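Local coordinates for inactive dihydroorotase-like domain (Chaetomium thermophilum, PDB 5NNL), which is a catalytically inactive relative of the dihydroorotases, keeping the amidohydrolase-type fold of a beta/alpha barrel beside a smaller beta domain, at residues T31-I35 and G69-D73; I78-S82 and N103-D107. One frame throughout, in Å; residues are numbered along the deposited sequence.

Contact 1. Residues T31-I35 and G69-D73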
ATOM      1  N   THR A  31     -11.668   5.235   1.516  1.00 36.69           N
ATOM      2  CA  THR A  31     -11.525   5.378   2.961  1.00 32.72           C
ATOM      3  C   THR A  31     -12.643   4.659   3.705  1.00 32.84           C
ATOM      4  O   THR A  31     -12.442   4.231   4.847  1.00 33.17           O
ATOM      5  CB  THR A  31     -11.490   6.857   3.358  1.00 36.18           C
ATOM      6  OG1 THR A  31     -12.737   7.485   3.032  1.00 35.31           O
ATOM      7  CG2 THR A  31     -10.352   7.570   2.651  1.00 33.76           C
ATOM      8  N   GLN A  32     -13.818   4.513   3.085  1.00 36.63           N
ATOM      9  CA  GLN A  32     -14.899   3.744   3.698  1.00 35.74           C
ATOM     10  C   GLN A  32     -14.519   2.276   3.809  1.00 34.97           C
ATOM     11  O   GLN A  32     -14.556   1.687   4.895  1.00 33.04           O
ATOM     12  CB  GLN A  32     -16.188   3.874   2.880  1.00 37.83           C
ATOM     13  CG  GLN A  32     -16.782   5.263   2.800  1.00 43.30           C
ATOM     14  CD  GLN A  32     -18.028   5.305   1.924  1.00 48.42           C
ATOM     15  OE1 GLN A  32     -18.675   4.281   1.694  1.00 51.21           O
ATOM     16  NE2 GLN A  32     -18.369   6.492   1.433  1.00 48.97           N
ATOM     17  N   ALA A  33     -14.176   1.662   2.676  1.00 32.87           N
ATOM     18  CA  ALA A  33     -13.793   0.257   2.677  1.00 32.60           C
ATOM     19  C   ALA A  33     -12.544   0.021   3.513  1.00 29.31           C
ATOM     20  O   ALA A  33     -12.375  -1.062   4.084  1.00 31.48           O
ATOM     21  CB  ALA A  33     -13.578  -0.226   1.242  1.00 35.27           C
ATOM     22  N   SER A  34     -11.657   1.016   3.599  1.00 28.01           N
ATOM     23  CA  SER A  34     -10.459   0.868   4.417  1.00 27.28           C
ATOM     24  C   SER A  34     -10.810   0.763   5.897  1.00 29.42           C
ATOM     25  O   SER A  34     -10.401  -0.188   6.575  1.00 27.28           O
ATOM     26  CB  SER A  34      -9.505   2.037   4.171  1.00 28.95           C
ATOM     27  OG  SER A  34      -8.914   1.952   2.886  1.00 30.26           O
ATOM     28  N   ILE A  35     -11.575   1.725   6.422  1.00 29.39           N
ATOM     29  CA  ILE A  35     -11.897   1.702   7.846  1.00 29.36           C
ATOM     30  C   ILE A  35     -12.714   0.460   8.178  1.00 26.66           C
ATOM     31  O   ILE A  35     -12.540  -0.151   9.239  1.00 27.26           O
ATOM     32  CB  ILE A  35     -12.618   2.999   8.268  1.00 30.53           C
ATOM     33  CG1 ILE A  35     -12.609   3.149   9.796  1.00 28.55           C
ATOM     34  CG2 ILE A  35     -14.062   3.051   7.748  1.00 29.31           C
ATOM     35  CD1 ILE A  35     -11.241   3.410  10.388  1.00 30.14           C
ATOM     36  N   GLY A  69     -15.186  14.856   2.910  1.00 45.80           N
ATOM     37  CA  GLY A  69     -15.121  14.034   4.104  1.00 43.27           C
ATOM     38  C   GLY A  69     -14.583  12.638   3.860  1.00 39.80           C
ATOM     39  O   GLY A  69     -14.998  11.962   2.912  1.00 40.43           O
ATOM     40  N   VAL A  70     -13.663  12.193   4.713  1.00 41.56           N
ATOM     41  CA  VAL A  70     -13.095  10.855   4.626  1.00 36.82           C
ATOM     42  C   VAL A  70     -13.349  10.128   5.940  1.00 37.81           C
ATOM     43  O   VAL A  70     -13.605  10.739   6.981  1.00 35.99           O
ATOM     44  CB  VAL A  70     -11.588  10.871   4.300  1.00 34.82           C
ATOM     45  CG1 VAL A  70     -11.376  11.199   2.839  1.00 39.05           C
ATOM     46  CG2 VAL A  70     -10.848  11.860   5.191  1.00 36.80           C
ATOM     47  N   TYR A  71     -13.267   8.801   5.876  1.00 35.33           N
ATOM     48  CA  TYR A  71     -13.625   7.945   6.997  1.00 34.58           C
ATOM     49  C   TYR A  71     -12.429   7.255   7.631  1.00 33.10           C
ATOM     50  O   TYR A  71     -12.607   6.461   8.559  1.00 32.84           O
ATOM     51  CB  TYR A  71     -14.658   6.914   6.540  1.00 35.19           C
ATOM     52  CG  TYR A  71     -15.952   7.574   6.135  1.00 39.40           C
ATOM     53  CD1 TYR A  71     -16.873   7.987   7.094  1.00 40.25           C
ATOM     54  CD2 TYR A  71     -16.240   7.819   4.799  1.00 38.71           C
ATOM     55  CE1 TYR A  71     -18.055   8.605   6.731  1.00 40.93           C
ATOM     56  CE2 TYR A  71     -17.421   8.435   4.426  1.00 40.10           C
ATOM     57  CZ  TYR A  71     -18.323   8.830   5.397  1.00 42.13           C
ATOM     58  OH  TYR A  71     -19.503   9.442   5.040  1.00 42.56           O
ATOM     59  N   CYS A  72     -11.221   7.533   7.149  1.00 35.74           N
ATOM     60  CA  CYS A  72      -9.992   7.196   7.845  1.00 34.39           C
ATOM     61  C   CYS A  72      -9.014   8.338   7.603  1.00 33.01           C
ATOM     62  O   CYS A  72      -9.259   9.219   6.775  1.00 31.99           O
ATOM     63  CB  CYS A  72      -9.425   5.845   7.377  1.00 31.30           C
ATOM     64  SG  CYS A  72      -8.865   5.801   5.660  1.00 30.44           S
ATOM     65  N   ASP A  73      -7.911   8.340   8.346  1.00 30.48           N
ATOM     66  CA  ASP A  73      -6.858   9.311   8.091  1.00 34.01           C
ATOM     67  C   ASP A  73      -6.024   8.871   6.891  1.00 35.25           C
ATOM     68  O   ASP A  73      -5.988   7.691   6.526  1.00 33.67           O
ATOM     69  CB  ASP A  73      -5.971   9.484   9.324  1.00 37.85           C
ATOM     70  CG  ASP A  73      -6.721  10.075  10.502  1.00 39.21           C
ATOM     71  OD1 ASP A  73      -7.788  10.686  10.278  1.00 36.92           O
ATOM     72  OD2 ASP A  73      -6.244   9.931  11.647  1.00 39.65           O
TER

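Contact 2. Residues I78-S82 and N103-D107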
ATOM      1  N   ILE A  78       3.365  12.050  -4.053  1.00 34.21           N
ATOM      2  CA  ILE A  78       3.593  12.694  -5.341  1.00 36.77           C
ATOM      3  C   ILE A  78       4.566  11.865  -6.168  1.00 34.89           C
ATOM      4  O   ILE A  78       5.531  11.304  -5.639  1.00 35.89           O
ATOM      5  CB  ILE A  78       4.111  14.134  -5.161  1.00 34.53           C
ATOM      6  CG1 ILE A  78       4.220  14.823  -6.517  1.00 38.36           C
ATOM      7  CG2 ILE A  78       5.453  14.146  -4.421  1.00 36.02           C
ATOM      8  CD1 ILE A  78       3.964  16.328  -6.445  1.00 40.79           C
ATOM      9  N   THR A  79       4.310  11.808  -7.475  1.00 35.89           N
ATOM     10  CA  THR A  79       5.094  11.014  -8.409  1.00 35.76           C
ATOM     11  C   THR A  79       6.236  11.826  -9.002  1.00 40.22           C
ATOM     12  O   THR A  79       6.060  12.986  -9.387  1.00 40.22           O
ATOM     13  CB  THR A  79       4.210  10.511  -9.550  1.00 38.19           C
ATOM     14  OG1 THR A  79       2.949  10.087  -9.025  1.00 39.77           O
ATOM     15  CG2 THR A  79       4.868   9.359 -10.282  1.00 40.60           C
ATOM     16  N   ALA A  80       7.400  11.196  -9.100  1.00 39.77           N
ATOM     17  CA  ALA A  80       8.537  11.812  -9.757  1.00 41.81           C
ATOM     18  C   ALA A  80       8.439  11.625 -11.266  1.00 43.99           C
ATOM     19  O   ALA A  80       7.915  10.623 -11.761  1.00 42.67           O
ATOM     20  CB  ALA A  80       9.846  11.213  -9.241  1.00 37.17           C
ATOM     21  N   THR A  81       8.954  12.610 -11.996  1.00 44.59           N
ATOM     22  CA  THR A  81       9.045  12.548 -13.449  1.00 43.78           C
ATOM     23  C   THR A  81      10.418  13.072 -13.843  1.00 44.14           C
ATOM     24  O   THR A  81      11.289  13.288 -12.992  1.00 41.07           O
ATOM     25  CB  THR A  81       7.916  13.336 -14.132  1.00 50.14           C
ATOM     26  OG1 THR A  81       8.115  14.743 -13.941  1.00 48.84           O
ATOM     27  CG2 THR A  81       6.550  12.931 -13.591  1.00 46.24           C
ATOM     28  N   SER A  82      10.604  13.284 -15.148  1.00 48.55           N
ATOM     29  CA  SER A  82      11.904  13.693 -15.673  1.00 48.68           C
ATOM     30  C   SER A  82      12.247  15.130 -15.284  1.00 50.36           C
ATOM     31  O   SER A  82      13.414  15.441 -15.012  1.00 50.82           O
ATOM     32  CB  SER A  82      11.917  13.538 -17.195  1.00 48.04           C
ATOM     33  OG  SER A  82      10.607  13.481 -17.728  1.00 52.81           O
ATOM     34  N   ASN A 103       9.210   4.046 -15.133  1.00 42.79           N
ATOM     35  CA  ASN A 103       8.513   4.143 -16.411  1.00 47.96           C
ATOM     36  C   ASN A 103       8.050   5.562 -16.721  1.00 51.03           C
ATOM     37  O   ASN A 103       7.673   5.838 -17.864  1.00 54.62           O
ATOM     38  CB  ASN A 103       7.312   3.185 -16.429  1.00 48.00           C
ATOM     39  CG  ASN A 103       6.319   3.468 -15.315  1.00 50.49           C
ATOM     40  OD1 ASN A 103       6.619   4.207 -14.381  1.00 50.77           O
ATOM     41  ND2 ASN A 103       5.133   2.875 -15.405  1.00 53.49           N
ATOM     42  N   HIS A 104       8.069   6.464 -15.736  1.00 52.35           N
ATOM     43  CA  HIS A 104       7.730   7.865 -15.963  1.00 55.63           C
ATOM     44  C   HIS A 104       8.889   8.673 -16.533  1.00 56.74           C
ATOM     45  O   HIS A 104       8.685   9.834 -16.904  1.00 55.43           O
ATOM     46  CB  HIS A 104       7.279   8.529 -14.655  1.00 53.52           C
ATOM     47  CG  HIS A 104       5.842   8.288 -14.310  1.00 54.88           C
ATOM     48  ND1 HIS A 104       5.289   7.027 -14.249  1.00 57.83           N
ATOM     49  CD2 HIS A 104       4.846   9.150 -13.995  1.00 57.70           C
ATOM     50  CE1 HIS A 104       4.014   7.123 -13.918  1.00 56.11           C
ATOM     51  NE2 HIS A 104       3.720   8.400 -13.758  1.00 56.83           N
ATOM     52  N   LEU A 105      10.084   8.099 -16.610  1.00 53.29           N
ATOM     53  CA  LEU A 105      11.293   8.866 -16.855  1.00 51.67           C
ATOM     54  C   LEU A 105      11.658   8.870 -18.334  1.00 53.97           C
ATOM     55  O   LEU A 105      11.265   7.990 -19.106  1.00 57.47           O
ATOM     56  CB  LEU A 105      12.447   8.310 -16.017  1.00 45.97           C
ATOM     57  CG  LEU A 105      12.134   8.201 -14.522  1.00 48.09           C
ATOM     58  CD1 LEU A 105      13.361   7.769 -13.739  1.00 41.98           C
ATOM     59  CD2 LEU A 105      11.595   9.509 -13.971  1.00 45.08           C
ATOM     60  N   SER A 106      12.420   9.887 -18.719  1.00 50.59           N
ATOM     61  CA  SER A 106      12.783  10.100 -20.110  1.00 52.20           C
ATOM     62  C   SER A 106      13.897   9.152 -20.543  1.00 54.81           C
ATOM     63  O   SER A 106      14.749   8.748 -19.746  1.00 51.92           O
ATOM     64  CB  SER A 106      13.232  11.547 -20.321  1.00 53.49           C
ATOM     65  OG  SER A 106      13.742  11.741 -21.627  1.00 56.35           O
ATOM     66  N   ASP A 107      13.880   8.802 -21.827  1.00 55.58           N
ATOM     67  CA  ASP A 107      14.961   8.037 -22.433  1.00 57.10           C
ATOM     68  C   ASP A 107      16.050   8.926 -23.015  1.00 54.86           C
ATOM     69  O   ASP A 107      17.078   8.406 -23.462  1.00 56.44           O
ATOM     70  CB  ASP A 107      14.404   7.122 -23.529  1.00 59.96           C
ATOM     71  CG  ASP A 107      13.195   6.333 -23.067  1.00 63.18           C
ATOM     72  OD1 ASP A 107      12.082   6.901 -23.056  1.00 66.32           O
ATOM     73  OD2 ASP A 107      13.359   5.149 -22.704  1.00 64.99           O
TER

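Contact 1. Residues T31-I35 and G69-D73
Thr31, on helix 26-37, receives the backbone N-H of Tyr71 on its hydroxyl: Tyr71 N lies 3.2 Å from Thr31 OG1, and the bond is nearly straight at 167°. The same OG1 is hydrogen-bonded to the carbonyl of Gln28 nearly one turn back, which fixes the rotation of the side chain. With OG1 between the backbone N and C (chi1 64°), CG2 is left anti to the carbonyl carbon, where it meets Val70 CG1 at 3.8 Å. This part is buried and rich in partners: Cys72 SG reaches Thr31 CB at 3.6 Å, and Ile42 of strand 39-44 touches both side chains. About one helical turn on from Thr31, Ile35 packs on the Tyr71 carbonyl, its CB 3.5 Å from Tyr71 O. The outer part, around Gln32 and Tyr71, is partly exposed and has fewer partners. There the two side chains run alongside each other in the same direction, the amide plane 87° from the ring; the one short approach, Gln32 CG to Tyr71 CD2 at 3.3 Å, is local and oblique to the ring. Phe326 meets the Tyr71 ring edge-to-face. The contact thus seats a barrel helix on the loop entering strand 73-79, where strand 325-326 also packs, an arrangement consistent with the junction between the barrel and the small beta domain of an amidohydrolase-type fold.

Contact 2. Residues I78-S82 and N103-D107
The methyl of Thr79 sits over one face of the His104 imidazole, a CH-pi contact with Thr79 CG2 4.0 Å from the ring centroid and 27° off its normal. The methyl is displaced toward the rim, so its closest ring atom is His104 CD2 at 3.7 Å. From the edge, near the ring plane, comes a second methyl, Thr81 CG2, at a longer 4.2 Å from His104 CD2. Between these two threonines the carbonyl of Ala80 approaches the base of the side chain, with Ala80 O 3.6 Å from His104 CB. Further along, Leu105 CD2 rests against the backbone of Thr81, 3.8 Å from Thr81 C, and Ser82 CB meets Ser106 CB at 3.9 Å.

The next shell sets these groups in place. His104 ND1 donates to Asn103 OD1 at 3.1 Å; the acceptor lies in the imidazole plane, whereas the donor stands well above the amide carbonyl plane, and the bond opposes free rotation of the ring. Thr79 OG1 lies beside its backbone N (chi1 -41°), bonded to the carbonyl of Ile53, which puts CG2 anti to that N and over the ring. Helix 111-121 backs both segments: Gln114 and Val115 touch Leu105, and His118 NE2 is hydrogen-bonded to Thr81 O. No hydrogen bond joins the two segments directly. Thr79 OG1, Thr81 OG1 (to Asn84) and Ser106 OG (to Asn108) are bonded outside the pair, which implies that the segments meet through shape and CH-pi contact, their relative position set largely by the surrounding residues.

Both contacts involve strand 73-79, contact 1 at the loop leading into it and contact 2 at its far end and beyond; their centres are 29 Å apart and they do not touch. Contact 1 is the more buried, joining a helix to a loop near strands 305-315 and 325-326. Contact 2 is only partly buried and brings together the end of strand 73-79 with its following residues and the loop after strand 98-100, beside helix 111-121. The chemistry differs accordingly: a direct hydrogen bond accompanies aliphatic, sulfur and ring packing at 31-35/69-73, whereas 78-82/103-107 relies on apolar contact, with several of its polar side chains bonded within their own segment or to residues outside the pair.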